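Local coordinates for A putative transcriptional regulator (Rhodococcus sp., PDB 2HKU), which probably binds DNA at regulatory sequences as a dimeric transcription factor of the TetR family, at residues R22-T27 against A47-H52; Y58-K63 against F67-C72; G93-K98 against I147-R152; E112-A117 against D129-T134. All coordinates share one frame; numbering follows the deposited sequence.

Interaction 1 (R22-T27 against A47-H52); sequences RDALFT and AAAGAH
This small apolar contact, of A24 and L25 with A49 and A51, sits inside the TetR-type helix-turn-helix domain, where helix 21-36 packs against the end of helix 42-49 and the turn that follows it. That turn belongs to the predicted helix-turn-helix motif, leading from its first helix into helix 53-60. The backbones come close because alanines face each other: the CA atoms of A24 and A49 lie 5.1 Å apart, a spacing to which the small methyl groups are suited. The methyl CB of A49 rests on the backbone of helix 21-36, 3.5 Å from A24 O, and meets A24 CB at 4.0 Å. G50, the first residue to leave helical angles, has positive phi and forms a Schellman motif, a place suited to glycine. A51 then also faces helix 21-36, while H52 takes the N-cap position of helix 53-60, its ND1 accepting from N54 N. In L25, CG is anti to the carbonyl carbon (chi1 -83°), which swings the isobutyl group toward the two alanines, and the L25 side chain also touches Q55 and V56. One branch does the work: L25 CD2 lies 4.0 Å from A49 CB and 3.8 Å from A51 CB.

Interaction 2 (Y58-K63 against F67-C72); sequences YYYGSK and FVEVAC
The CA atoms of K63 and F67 are 6.2 Å apart and those of Y60 and E69 8.8 Å. F67 N donates to K63 O at 2.9 Å, the ordinary i to i+4 bond of helix 63-87. At G61's backbone angles a CB would be jammed against the carbonyl oxygen of Y60, so glycine suits the place, and S62 is the N-cap of helix 63-87, with OG bonded to R65 N. Across from Y60, the E69 carboxylate comes to the rim of the phenol, E69 OE1 lying in the ring plane 3.5 Å from Y60 CE1, where the slightly positive C-H edge suits an anion; the two planes are turned 65° apart. An extended chain beyond CG lets E69 span the gap, and salt bridges to R22 through OE1 and to R65 through OE2 hold the carboxylate in place. The phenol is fixed at its far end too, Y60 OH being hydrogen-bonded to R22 O. K63 NZ is hydrogen-bonded to the carbonyl oxygens of E38 and V40, and F67 turns its ring into an edge-to-face stack with F33. This junction, from the predicted recognition helix to the long helix that runs into the C-terminal domain, is typical of the TetR family.

Interaction 3 (G93-K98 against I147-R152); sequences GDYTEK and IRTLMR
Helices 92-104 and 125-152 lie side by side with their CA atoms no closer than 8.6 Å, between Y95 and T149, so the contact is made by side chains alone. Y95 reaches across with its CG trans to the backbone N (chi1 170°), and T149 comes from the opposite direction and lays its methyl over the ring face. T149 CG2 sits 3.6 Å from the ring centroid and 8° off the normal, a well-centred CH-pi contact. Beside it, T149 OG1 approaches Y95 OH to 3.1 Å, while it is also hydrogen-bonded to A145 O in its own helix. The Y95 side chain also packs on A145 and L146. At the next residue of each helix, T96 and L150 cross at about a right angle, with T96 OG1 4.1 Å from L150 CD2; that hydroxyl is tied back to V92 O. A leucine in place of Y95 would probably leave the T149 methyl without an aromatic face, take the neighbouring hydroxyl oxygen from T149 OG1 and open a gap between the helices. Threonine suits both helices: its hydroxyl is satisfied by the preceding turn while the rest packs, so a largely buried contact holds polar groups, probably at little cost.

Interaction 4 (E112-A117 against D129-T134); sequences ELFTSA and DLITDT. With EDO (1,2-ethanediol), chain H.
In the all-helical C-terminal domain of this TetR-family protein, helix 108-120 packs against helix 125-152, the next helix in the chain. The short segments run at 134° to one another with their axes 11.3 Å apart, a wide spacing that F114 and I131 bridge with long side chains. F114 extends trans to its backbone N (chi1 176°), sending the ring between I131 and T134. Both meet the same corner of it obliquely: F114 CE1 lies 3.7 Å from I131 CD1 and 3.6 Å from T134 CG2. The F114 side chain also packs on L135 and L138 of helix 125-152 and on F173 of helix 161-181. A117, one turn on, is small enough to let the helices close up, and its CB meets I131 CD1 at 4.0 Å. T134 suits a buried place because its hydroxyl turns back on its own helix: OG1 donates to L130 O at 2.6 Å, and that oxygen also accepts from T134 N on the other face of its carbonyl plane. This leaves the methyl facing F114. A glycine at T134 would probably open a gap beside F114 CE1 and CZ and leave L130 O with one donor fewer. On the outer side of helix 108-120 the second subunit packs its L119 on E112 and S116 and its I177 on T115. A 1,2-ethanediol, probably from the crystallisation liquor, lies at this interface, also bonded to S116 O of the second subunit; here its O2 donates to S116 O at 3.1 Å.

Interactions 1, 2 and 4 form a continuous path from the DNA-binding domain into the core, with interaction 3 at the far end. Interactions 1 and 2, with centres about 12 Å apart, are joined by the salt bridge from R22 NH2 to E69 OE1 at 3.2 Å. Helix 63-87 carries the path onward: A71 CB lies 3.5 Å from A117 CB, so interaction 2 touches interaction 4, centres again about 12 Å apart. Interactions 3 and 4 share helix 125-152, yet their centres are about 25 Å apart, and those of interactions 1 and 3 about 38 Å. One ethanediol binds at interaction 4; an ethanediol also lies about 5 Å from the Y95 side chain of interaction 3.

Interaction 1 (R22-T27 against A47-H52)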
loop_
_atom_site.group_PDB
_atom_site.type_symbol
_atom_site.label_atom_id
_atom_site.label_comp_id
_atom_site.label_asym_id
_atom_site.label_seq_id
_atom_site.Cartn_x
_atom_site.Cartn_y
_atom_site.Cartn_z
ATOM N N ARG A 22 -11.393 -9.712 -27.868
ATOM C CA ARG A 22 -10.410 -9.032 -27.010
ATOM C C ARG A 22 -11.069 -7.987 -26.083
ATOM O O ARG A 22 -10.920 -8.076 -24.839
ATOM C CB ARG A 22 -9.170 -8.479 -27.766
ATOM C CG ARG A 22 -8.361 -7.424 -26.945
ATOM C CD ARG A 22 -6.940 -7.124 -27.450
ATOM N NE ARG A 22 -5.826 -7.627 -26.603
ATOM C CZ ARG A 22 -5.416 -7.137 -25.403
ATOM N NH1 ARG A 22 -6.029 -6.111 -24.791
ATOM N NH2 ARG A 22 -4.357 -7.705 -24.782
ATOM N N ASP A 23 -11.827 -7.042 -26.664
ATOM C CA ASP A 23 -12.496 -6.000 -25.871
ATOM C C ASP A 23 -13.622 -6.525 -24.953
ATOM O O ASP A 23 -13.784 -6.043 -23.800
ATOM C CB ASP A 23 -13.040 -4.842 -26.732
ATOM C CG ASP A 23 -11.961 -4.115 -27.516
ATOM O OD1 ASP A 23 -10.788 -4.035 -27.064
ATOM O OD2 ASP A 23 -12.306 -3.588 -28.606
ATOM N N ALA A 24 -14.376 -7.512 -25.454
ATOM C CA ALA A 24 -15.453 -8.113 -24.663
ATOM C C ALA A 24 -14.878 -8.752 -23.379
ATOM O O ALA A 24 -15.409 -8.583 -22.294
ATOM C CB ALA A 24 -16.276 -9.159 -25.496
ATOM N N LEU A 25 -13.798 -9.484 -23.543
ATOM C CA LEU A 25 -13.073 -10.131 -22.422
ATOM C C LEU A 25 -12.555 -9.109 -21.390
ATOM O O LEU A 25 -12.797 -9.209 -20.155
ATOM C CB LEU A 25 -11.932 -10.980 -22.990
ATOM C CG LEU A 25 -12.360 -12.366 -23.456
ATOM C CD1 LEU A 25 -11.177 -13.038 -24.134
ATOM C CD2 LEU A 25 -12.816 -13.229 -22.266
ATOM N N PHE A 26 -11.945 -8.064 -21.941
ATOM C CA PHE A 26 -11.350 -7.028 -21.135
ATOM C C PHE A 26 -12.364 -6.355 -20.268
ATOM O O PHE A 26 -12.160 -6.198 -19.068
ATOM C CB PHE A 26 -10.538 -6.054 -21.981
ATOM C CG PHE A 26 -9.428 -5.355 -21.183
ATOM C CD1 PHE A 26 -8.188 -5.959 -21.026
ATOM C CD2 PHE A 26 -9.633 -4.102 -20.596
ATOM C CE1 PHE A 26 -7.178 -5.327 -20.316
ATOM C CE2 PHE A 26 -8.599 -3.472 -19.885
ATOM C CZ PHE A 26 -7.404 -4.067 -19.767
ATOM N N THR A 27 -13.503 -5.977 -20.858
ATOM C CA THR A 27 -14.593 -5.363 -20.115
ATOM C C THR A 27 -15.183 -6.274 -19.041
ATOM O O THR A 27 -15.427 -5.826 -17.959
ATOM C CB THR A 27 -15.720 -4.867 -21.121
ATOM O OG1 THR A 27 -15.133 -3.838 -21.944
ATOM C CG2 THR A 27 -16.931 -4.294 -20.404
ATOM N N ALA A 47 -18.252 -16.423 -19.823
ATOM C CA ALA A 47 -19.744 -16.420 -19.881
ATOM C C ALA A 47 -20.249 -14.970 -20.027
ATOM O O ALA A 47 -21.040 -14.672 -20.943
ATOM C CB ALA A 47 -20.387 -17.147 -18.650
ATOM N N ALA A 48 -19.721 -14.067 -19.182
ATOM C CA ALA A 48 -19.979 -12.651 -19.263
ATOM C C ALA A 48 -19.620 -12.068 -20.630
ATOM O O ALA A 48 -20.348 -11.221 -21.158
ATOM C CB ALA A 48 -19.260 -11.899 -18.159
ATOM N N ALA A 49 -18.518 -12.501 -21.221
ATOM C CA ALA A 49 -18.101 -11.888 -22.457
ATOM C C ALA A 49 -18.714 -12.500 -23.744
ATOM O O ALA A 49 -18.429 -12.013 -24.845
ATOM C CB ALA A 49 -16.562 -11.889 -22.534
ATOM N N GLY A 50 -19.494 -13.574 -23.641
ATOM C CA GLY A 50 -19.875 -14.358 -24.848
ATOM C C GLY A 50 -18.668 -14.963 -25.552
ATOM O O GLY A 50 -18.646 -15.136 -26.786
ATOM N N ALA A 51 -17.636 -15.276 -24.760
ATOM C CA ALA A 51 -16.341 -15.771 -25.278
ATOM C C ALA A 51 -16.096 -17.228 -24.920
ATOM O O ALA A 51 -16.647 -17.768 -23.944
ATOM C CB ALA A 51 -15.182 -14.910 -24.777
ATOM N N HIS A 52 -15.291 -17.878 -25.747
ATOM C CA HIS A 52 -14.880 -19.225 -25.465
ATOM C C HIS A 52 -13.623 -19.122 -24.595
ATOM O O HIS A 52 -12.764 -18.271 -24.844
ATOM C CB HIS A 52 -14.613 -19.958 -26.772
ATOM C CG HIS A 52 -14.332 -21.413 -26.597
ATOM N ND1 HIS A 52 -13.121 -21.888 -26.145
ATOM C CD2 HIS A 52 -15.112 -22.500 -26.790
ATOM C CE1 HIS A 52 -13.166 -23.206 -26.064
ATOM N NE2 HIS A 52 -14.358 -23.605 -26.462
#

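Interaction 2 (Y58-K63 against F67-C72)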
loop_
_atom_site.group_PDB
_atom_site.type_symbol
_atom_site.label_atom_id
_atom_site.label_comp_id
_atom_site.label_asym_id
_atom_site.label_seq_id
_atom_site.Cartn_x
_atom_site.Cartn_y
_atom_site.Cartn_z
ATOM N N TYR A 58 -5.581 -17.233 -26.156
ATOM C CA TYR A 58 -5.263 -16.528 -27.397
ATOM C C TYR A 58 -4.864 -15.070 -27.200
ATOM O O TYR A 58 -3.788 -14.638 -27.635
ATOM C CB TYR A 58 -6.484 -16.549 -28.318
ATOM C CG TYR A 58 -6.208 -16.195 -29.769
ATOM C CD1 TYR A 58 -5.156 -16.805 -30.490
ATOM C CD2 TYR A 58 -7.027 -15.290 -30.441
ATOM C CE1 TYR A 58 -4.924 -16.496 -31.843
ATOM C CE2 TYR A 58 -6.816 -14.979 -31.782
ATOM C CZ TYR A 58 -5.771 -15.581 -32.478
ATOM O OH TYR A 58 -5.579 -15.246 -33.811
ATOM N N TYR A 59 -5.753 -14.305 -26.577
ATOM C CA TYR A 59 -5.519 -12.884 -26.369
ATOM C C TYR A 59 -4.600 -12.526 -25.203
ATOM O O TYR A 59 -4.035 -11.425 -25.207
ATOM C CB TYR A 59 -6.835 -12.125 -26.309
ATOM C CG TYR A 59 -7.511 -12.124 -27.618
ATOM C CD1 TYR A 59 -6.898 -11.520 -28.748
ATOM C CD2 TYR A 59 -8.746 -12.741 -27.787
ATOM C CE1 TYR A 59 -7.520 -11.523 -30.014
ATOM C CE2 TYR A 59 -9.380 -12.754 -29.046
ATOM C CZ TYR A 59 -8.759 -12.134 -30.140
ATOM O OH TYR A 59 -9.389 -12.153 -31.356
ATOM N N TYR A 60 -4.414 -13.433 -24.233
ATOM C CA TYR A 60 -3.690 -13.054 -23.013
ATOM C C TYR A 60 -2.684 -14.061 -22.520
ATOM O O TYR A 60 -1.877 -13.775 -21.664
ATOM C CB TYR A 60 -4.673 -12.661 -21.905
ATOM C CG TYR A 60 -5.609 -11.554 -22.306
ATOM C CD1 TYR A 60 -5.222 -10.205 -22.233
ATOM C CD2 TYR A 60 -6.893 -11.840 -22.770
ATOM C CE1 TYR A 60 -6.131 -9.176 -22.621
ATOM C CE2 TYR A 60 -7.784 -10.838 -23.149
ATOM C CZ TYR A 60 -7.391 -9.500 -23.076
ATOM O OH TYR A 60 -8.267 -8.514 -23.477
ATOM N N GLY A 61 -2.713 -15.275 -23.044
ATOM C CA GLY A 61 -1.684 -16.233 -22.655
ATOM C C GLY A 61 -1.966 -16.891 -21.326
ATOM O O GLY A 61 -1.409 -17.947 -21.057
ATOM N N SER A 62 -2.825 -16.287 -20.487
ATOM C CA SER A 62 -3.095 -16.802 -19.156
ATOM C C SER A 62 -4.047 -15.874 -18.393
ATOM O O SER A 62 -4.152 -14.672 -18.715
ATOM C CB SER A 62 -1.791 -16.972 -18.347
ATOM O OG SER A 62 -1.314 -15.721 -17.853
ATOM N N LYS A 63 -4.679 -16.434 -17.358
ATOM C CA LYS A 63 -5.547 -15.665 -16.481
ATOM C C LYS A 63 -4.760 -14.523 -15.790
ATOM O O LYS A 63 -5.275 -13.431 -15.654
ATOM C CB LYS A 63 -6.203 -16.579 -15.436
ATOM C CG LYS A 63 -7.429 -15.981 -14.796
ATOM C CD LYS A 63 -7.878 -16.838 -13.633
ATOM C CE LYS A 63 -8.684 -16.003 -12.619
ATOM N NZ LYS A 63 -9.270 -16.846 -11.529
ATOM N N PHE A 67 -5.459 -10.541 -15.623
ATOM C CA PHE A 67 -5.638 -9.865 -14.373
ATOM C C PHE A 67 -4.674 -8.676 -14.274
ATOM O O PHE A 67 -5.101 -7.571 -13.946
ATOM C CB PHE A 67 -5.310 -10.791 -13.174
ATOM C CG PHE A 67 -5.584 -10.128 -11.846
ATOM C CD1 PHE A 67 -6.915 -9.942 -11.431
ATOM C CD2 PHE A 67 -4.591 -9.596 -11.124
ATOM C CE1 PHE A 67 -7.220 -9.324 -10.250
ATOM C CE2 PHE A 67 -4.845 -9.006 -9.895
ATOM C CZ PHE A 67 -6.125 -8.850 -9.448
ATOM N N VAL A 68 -3.364 -8.911 -14.508
ATOM C CA VAL A 68 -2.457 -7.788 -14.409
ATOM C C VAL A 68 -2.783 -6.692 -15.471
ATOM O O VAL A 68 -2.723 -5.484 -15.167
ATOM C CB VAL A 68 -0.914 -8.271 -14.448
ATOM C CG1 VAL A 68 0.012 -7.064 -14.480
ATOM C CG2 VAL A 68 -0.645 -9.163 -13.270
ATOM N N GLU A 69 -3.089 -7.074 -16.717
ATOM C CA GLU A 69 -3.366 -6.019 -17.683
ATOM C C GLU A 69 -4.592 -5.215 -17.246
ATOM O O GLU A 69 -4.579 -3.986 -17.293
ATOM C CB GLU A 69 -3.641 -6.567 -19.074
ATOM C CG GLU A 69 -2.388 -6.946 -19.775
ATOM C CD GLU A 69 -2.649 -7.310 -21.195
ATOM O OE1 GLU A 69 -3.669 -6.874 -21.797
ATOM O OE2 GLU A 69 -1.822 -8.041 -21.682
ATOM N N VAL A 70 -5.647 -5.917 -16.827
ATOM C CA VAL A 70 -6.865 -5.257 -16.316
ATOM C C VAL A 70 -6.545 -4.290 -15.168
ATOM O O VAL A 70 -7.124 -3.141 -15.090
ATOM C CB VAL A 70 -7.921 -6.349 -15.878
ATOM C CG1 VAL A 70 -8.975 -5.808 -14.953
ATOM C CG2 VAL A 70 -8.537 -7.057 -17.110
ATOM N N ALA A 71 -5.646 -4.747 -14.251
ATOM C CA ALA A 71 -5.325 -3.989 -13.056
ATOM C C ALA A 71 -4.554 -2.713 -13.401
ATOM O O ALA A 71 -4.858 -1.646 -12.917
ATOM C CB ALA A 71 -4.520 -4.870 -12.037
ATOM N N CYS A 72 -3.553 -2.849 -14.257
ATOM C CA CYS A 72 -2.850 -1.733 -14.811
ATOM C C CYS A 72 -3.760 -0.693 -15.547
ATOM O O CYS A 72 -3.638 0.466 -15.287
ATOM C CB CYS A 72 -1.776 -2.248 -15.750
ATOM S SG CYS A 72 -0.432 -3.116 -14.701
#

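Interaction 3 (G93-K98 against I147-R152)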
loop_
_atom_site.group_PDB
_atom_site.type_symbol
_atom_site.label_atom_id
_atom_site.label_comp_id
_atom_site.label_asym_id
_atom_site.label_seq_id
_atom_site.Cartn_x
_atom_site.Cartn_y
_atom_site.Cartn_z
ATOM N N GLY A 93 -6.786 24.459 -4.087
ATOM C CA GLY A 93 -7.150 23.664 -2.927
ATOM C C GLY A 93 -8.178 22.698 -3.412
ATOM O O GLY A 93 -8.194 21.531 -3.042
ATOM N N ASP A 94 -9.020 23.177 -4.311
ATOM C CA ASP A 94 -10.138 22.406 -4.811
ATOM C C ASP A 94 -9.744 21.364 -5.886
ATOM O O ASP A 94 -10.446 20.387 -6.113
ATOM C CB ASP A 94 -11.055 23.367 -5.480
ATOM C CG ASP A 94 -12.461 23.091 -5.186
ATOM O OD1 ASP A 94 -12.913 22.062 -5.714
ATOM O OD2 ASP A 94 -13.103 23.901 -4.428
ATOM N N TYR A 95 -8.676 21.659 -6.596
ATOM C CA TYR A 95 -8.125 20.753 -7.602
ATOM C C TYR A 95 -7.579 19.526 -6.863
ATOM O O TYR A 95 -7.885 18.400 -7.240
ATOM C CB TYR A 95 -7.011 21.489 -8.305
ATOM C CG TYR A 95 -6.127 20.701 -9.232
ATOM C CD1 TYR A 95 -6.299 20.766 -10.620
ATOM C CD2 TYR A 95 -5.062 19.942 -8.724
ATOM C CE1 TYR A 95 -5.473 20.071 -11.463
ATOM C CE2 TYR A 95 -4.248 19.233 -9.540
ATOM C CZ TYR A 95 -4.423 19.300 -10.909
ATOM O OH TYR A 95 -3.562 18.601 -11.723
ATOM N N THR A 96 -6.774 19.800 -5.832
ATOM C CA THR A 96 -6.259 18.802 -4.935
ATOM C C THR A 96 -7.307 17.981 -4.244
ATOM O O THR A 96 -7.126 16.772 -4.174
ATOM C CB THR A 96 -5.271 19.378 -3.987
ATOM O OG1 THR A 96 -4.401 20.204 -4.739
ATOM C CG2 THR A 96 -4.412 18.249 -3.300
ATOM N N GLU A 97 -8.427 18.586 -3.802
ATOM C CA GLU A 97 -9.515 17.847 -3.115
ATOM C C GLU A 97 -10.213 16.914 -4.061
ATOM O O GLU A 97 -10.621 15.766 -3.777
ATOM C CB GLU A 97 -10.583 18.849 -2.527
ATOM C CG GLU A 97 -10.320 19.404 -1.145
ATOM C CD GLU A 97 -11.101 20.730 -0.823
ATOM O OE1 GLU A 97 -12.350 20.699 -0.937
ATOM O OE2 GLU A 97 -10.465 21.784 -0.469
ATOM N N LYS A 98 -10.408 17.449 -5.245
ATOM C CA LYS A 98 -11.019 16.727 -6.303
ATOM C C LYS A 98 -10.069 15.558 -6.740
ATOM O O LYS A 98 -10.489 14.475 -6.940
ATOM C CB LYS A 98 -11.233 17.709 -7.459
ATOM C CG LYS A 98 -12.663 18.351 -7.517
ATOM C CD LYS A 98 -12.588 19.686 -8.396
ATOM C CE LYS A 98 -13.903 20.527 -8.204
ATOM N NZ LYS A 98 -15.024 19.658 -8.473
ATOM N N ILE A 147 1.872 17.894 -9.175
ATOM C CA ILE A 147 3.050 18.562 -8.629
ATOM C C ILE A 147 3.350 19.887 -9.434
ATOM O O ILE A 147 3.693 20.900 -8.863
ATOM C CB ILE A 147 4.332 17.604 -8.510
ATOM C CG1 ILE A 147 4.048 16.301 -7.693
ATOM C CG2 ILE A 147 5.561 18.300 -7.890
ATOM C CD1 ILE A 147 3.544 16.565 -6.234
ATOM N N ARG A 148 3.148 19.849 -10.741
ATOM C CA ARG A 148 3.231 21.044 -11.588
ATOM C C ARG A 148 2.125 22.064 -11.271
ATOM O O ARG A 148 2.441 23.247 -11.179
ATOM C CB ARG A 148 3.138 20.646 -13.051
ATOM C CG ARG A 148 3.528 21.761 -14.061
ATOM C CD ARG A 148 3.403 21.083 -15.414
ATOM N NE ARG A 148 3.794 21.882 -16.564
ATOM C CZ ARG A 148 3.549 21.526 -17.825
ATOM N NH1 ARG A 148 2.890 20.389 -18.103
ATOM N NH2 ARG A 148 3.943 22.330 -18.803
ATOM N N THR A 149 0.860 21.623 -11.197
ATOM C CA THR A 149 -0.264 22.477 -10.724
ATOM C C THR A 149 0.146 23.267 -9.407
ATOM O O THR A 149 0.070 24.504 -9.351
ATOM C CB THR A 149 -1.572 21.689 -10.603
ATOM O OG1 THR A 149 -1.972 21.226 -11.891
ATOM C CG2 THR A 149 -2.722 22.574 -10.096
ATOM N N LEU A 150 0.709 22.553 -8.428
ATOM C CA LEU A 150 1.247 23.143 -7.222
ATOM C C LEU A 150 2.433 24.064 -7.417
ATOM O O LEU A 150 2.506 25.123 -6.796
ATOM C CB LEU A 150 1.657 22.050 -6.200
ATOM C CG LEU A 150 0.604 21.097 -5.626
ATOM C CD1 LEU A 150 1.275 20.209 -4.481
ATOM C CD2 LEU A 150 -0.621 21.826 -5.117
HETATM N N MSE A 151 3.442 23.631 -8.173
HETATM C CA MSE A 151 4.635 24.461 -8.280
HETATM C C MSE A 151 4.375 25.799 -8.997
HETATM O O MSE A 151 5.059 26.767 -8.700
HETATM C CB MSE A 151 5.789 23.758 -8.976
HETATM C CG MSE A 151 6.400 22.632 -8.178
HETATM SE SE MSE A 151 7.419 21.563 -9.500
HETATM C CE MSE A 151 8.979 22.772 -9.683
ATOM N N ARG A 152 3.424 25.809 -9.932
ATOM C CA ARG A 152 3.253 26.939 -10.836
ATOM C C ARG A 152 2.378 27.905 -10.082
ATOM O O ARG A 152 2.472 29.109 -10.305
ATOM C CB ARG A 152 2.656 26.567 -12.215
ATOM C CG ARG A 152 1.179 26.190 -12.257
ATOM C CD ARG A 152 0.633 26.257 -13.671
ATOM N NE ARG A 152 -0.641 25.531 -13.800
ATOM C CZ ARG A 152 -1.857 26.066 -13.658
ATOM N NH1 ARG A 152 -2.013 27.367 -13.354
ATOM N NH2 ARG A 152 -2.938 25.293 -13.803
#

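Interaction 4 (E112-A117 against D129-T134)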
loop_
_atom_site.group_PDB
_atom_site.type_symbol
_atom_site.label_atom_id
_atom_site.label_comp_id
_atom_site.label_asym_id
_atom_site.label_seq_id
_atom_site.Cartn_x
_atom_site.Cartn_y
_atom_site.Cartn_z
ATOM N N GLU A 112 -6.864 -0.344 -5.638
ATOM C CA GLU A 112 -6.802 -1.555 -4.825
ATOM C C GLU A 112 -6.547 -2.810 -5.693
ATOM O O GLU A 112 -5.663 -3.632 -5.384
ATOM C CB GLU A 112 -8.055 -1.684 -3.967
ATOM C CG GLU A 112 -8.152 -3.034 -3.275
ATOM C CD GLU A 112 -9.487 -3.261 -2.599
ATOM O OE1 GLU A 112 -10.295 -2.277 -2.412
ATOM O OE2 GLU A 112 -9.713 -4.439 -2.259
ATOM N N LEU A 113 -7.231 -2.957 -6.808
ATOM C CA LEU A 113 -6.827 -3.994 -7.754
ATOM C C LEU A 113 -5.350 -3.960 -8.206
ATOM O O LEU A 113 -4.695 -5.035 -8.356
ATOM C CB LEU A 113 -7.695 -3.932 -9.014
ATOM C CG LEU A 113 -7.760 -5.054 -9.992
ATOM C CD1 LEU A 113 -8.282 -6.281 -9.191
ATOM C CD2 LEU A 113 -8.771 -4.675 -11.080
ATOM N N PHE A 114 -4.813 -2.760 -8.444
ATOM C CA PHE A 114 -3.472 -2.653 -8.958
ATOM C C PHE A 114 -2.505 -3.006 -7.811
ATOM O O PHE A 114 -1.477 -3.633 -8.054
ATOM C CB PHE A 114 -3.197 -1.200 -9.376
ATOM C CG PHE A 114 -1.772 -0.970 -9.841
ATOM C CD1 PHE A 114 -1.247 -1.678 -10.927
ATOM C CD2 PHE A 114 -0.977 0.001 -9.204
ATOM C CE1 PHE A 114 0.066 -1.446 -11.376
ATOM C CE2 PHE A 114 0.307 0.274 -9.651
ATOM C CZ PHE A 114 0.884 -0.451 -10.707
ATOM N N THR A 115 -2.805 -2.566 -6.578
ATOM C CA THR A 115 -2.028 -3.059 -5.379
ATOM C C THR A 115 -2.021 -4.610 -5.273
ATOM O O THR A 115 -0.952 -5.210 -4.960
ATOM C CB THR A 115 -2.429 -2.343 -3.987
ATOM O OG1 THR A 115 -3.734 -2.768 -3.570
ATOM C CG2 THR A 115 -2.353 -0.872 -4.109
ATOM N N SER A 116 -3.159 -5.262 -5.555
ATOM C CA SER A 116 -3.235 -6.746 -5.549
ATOM C C SER A 116 -2.417 -7.317 -6.650
ATOM O O SER A 116 -1.633 -8.320 -6.443
ATOM C CB SER A 116 -4.652 -7.287 -5.639
ATOM O OG SER A 116 -5.276 -6.874 -4.431
ATOM N N ALA A 117 -2.511 -6.659 -7.809
ATOM C CA ALA A 117 -1.620 -7.049 -8.912
ATOM C C ALA A 117 -0.095 -6.938 -8.564
ATOM O O ALA A 117 0.666 -7.817 -8.968
ATOM C CB ALA A 117 -1.903 -6.291 -10.206
ATOM N N ASP A 129 7.113 -6.254 -15.898
ATOM C CA ASP A 129 7.265 -5.140 -16.844
ATOM C C ASP A 129 5.997 -4.295 -17.043
ATOM O O ASP A 129 6.056 -3.069 -17.204
ATOM C CB ASP A 129 7.783 -5.672 -18.165
ATOM C CG ASP A 129 9.223 -6.238 -18.062
ATOM O OD1 ASP A 129 9.942 -6.084 -17.028
ATOM O OD2 ASP A 129 9.607 -6.889 -19.035
ATOM N N LEU A 130 4.847 -4.952 -17.027
ATOM C CA LEU A 130 3.540 -4.255 -17.085
ATOM C C LEU A 130 3.387 -3.382 -15.831
ATOM O O LEU A 130 2.963 -2.218 -15.931
ATOM C CB LEU A 130 2.405 -5.277 -17.035
ATOM C CG LEU A 130 1.505 -5.718 -18.206
ATOM C CD1 LEU A 130 2.104 -5.499 -19.526
ATOM C CD2 LEU A 130 0.950 -7.159 -18.066
ATOM N N ILE A 131 3.724 -3.970 -14.665
ATOM C CA ILE A 131 3.632 -3.317 -13.381
ATOM C C ILE A 131 4.559 -2.117 -13.362
ATOM O O ILE A 131 4.143 -1.016 -12.959
ATOM C CB ILE A 131 4.012 -4.253 -12.129
ATOM C CG1 ILE A 131 2.944 -5.343 -11.829
ATOM C CG2 ILE A 131 4.136 -3.416 -10.853
ATOM C CD1 ILE A 131 1.559 -4.848 -11.576
ATOM N N THR A 132 5.849 -2.338 -13.697
ATOM C CA THR A 132 6.810 -1.261 -13.640
ATOM C C THR A 132 6.512 -0.176 -14.668
ATOM O O THR A 132 6.702 1.016 -14.390
ATOM C CB THR A 132 8.317 -1.732 -13.623
ATOM O OG1 THR A 132 8.594 -2.464 -14.781
ATOM C CG2 THR A 132 8.510 -2.645 -12.574
ATOM N N ASP A 133 6.086 -0.546 -15.863
ATOM C CA ASP A 133 5.755 0.485 -16.765
ATOM C C ASP A 133 4.626 1.347 -16.215
ATOM O O ASP A 133 4.656 2.521 -16.416
ATOM C CB ASP A 133 5.327 -0.030 -18.143
ATOM C CG ASP A 133 6.558 -0.369 -19.085
ATOM O OD1 ASP A 133 7.724 -0.043 -18.735
ATOM O OD2 ASP A 133 6.300 -0.964 -20.140
ATOM N N THR A 134 3.611 0.706 -15.633
ATOM C CA THR A 134 2.375 1.336 -15.074
ATOM C C THR A 134 2.748 2.278 -13.951
ATOM O O THR A 134 2.352 3.402 -13.941
ATOM C CB THR A 134 1.283 0.265 -14.660
ATOM O OG1 THR A 134 0.937 -0.523 -15.821
ATOM C CG2 THR A 134 -0.056 0.930 -14.070
HETATM C C1 EDO H . -3.403 -10.209 -1.774
HETATM O O1 EDO H . -4.354 -10.684 -0.733
HETATM C C2 EDO H . -3.877 -9.798 -3.206
HETATM O O2 EDO H . -2.811 -10.079 -4.241
#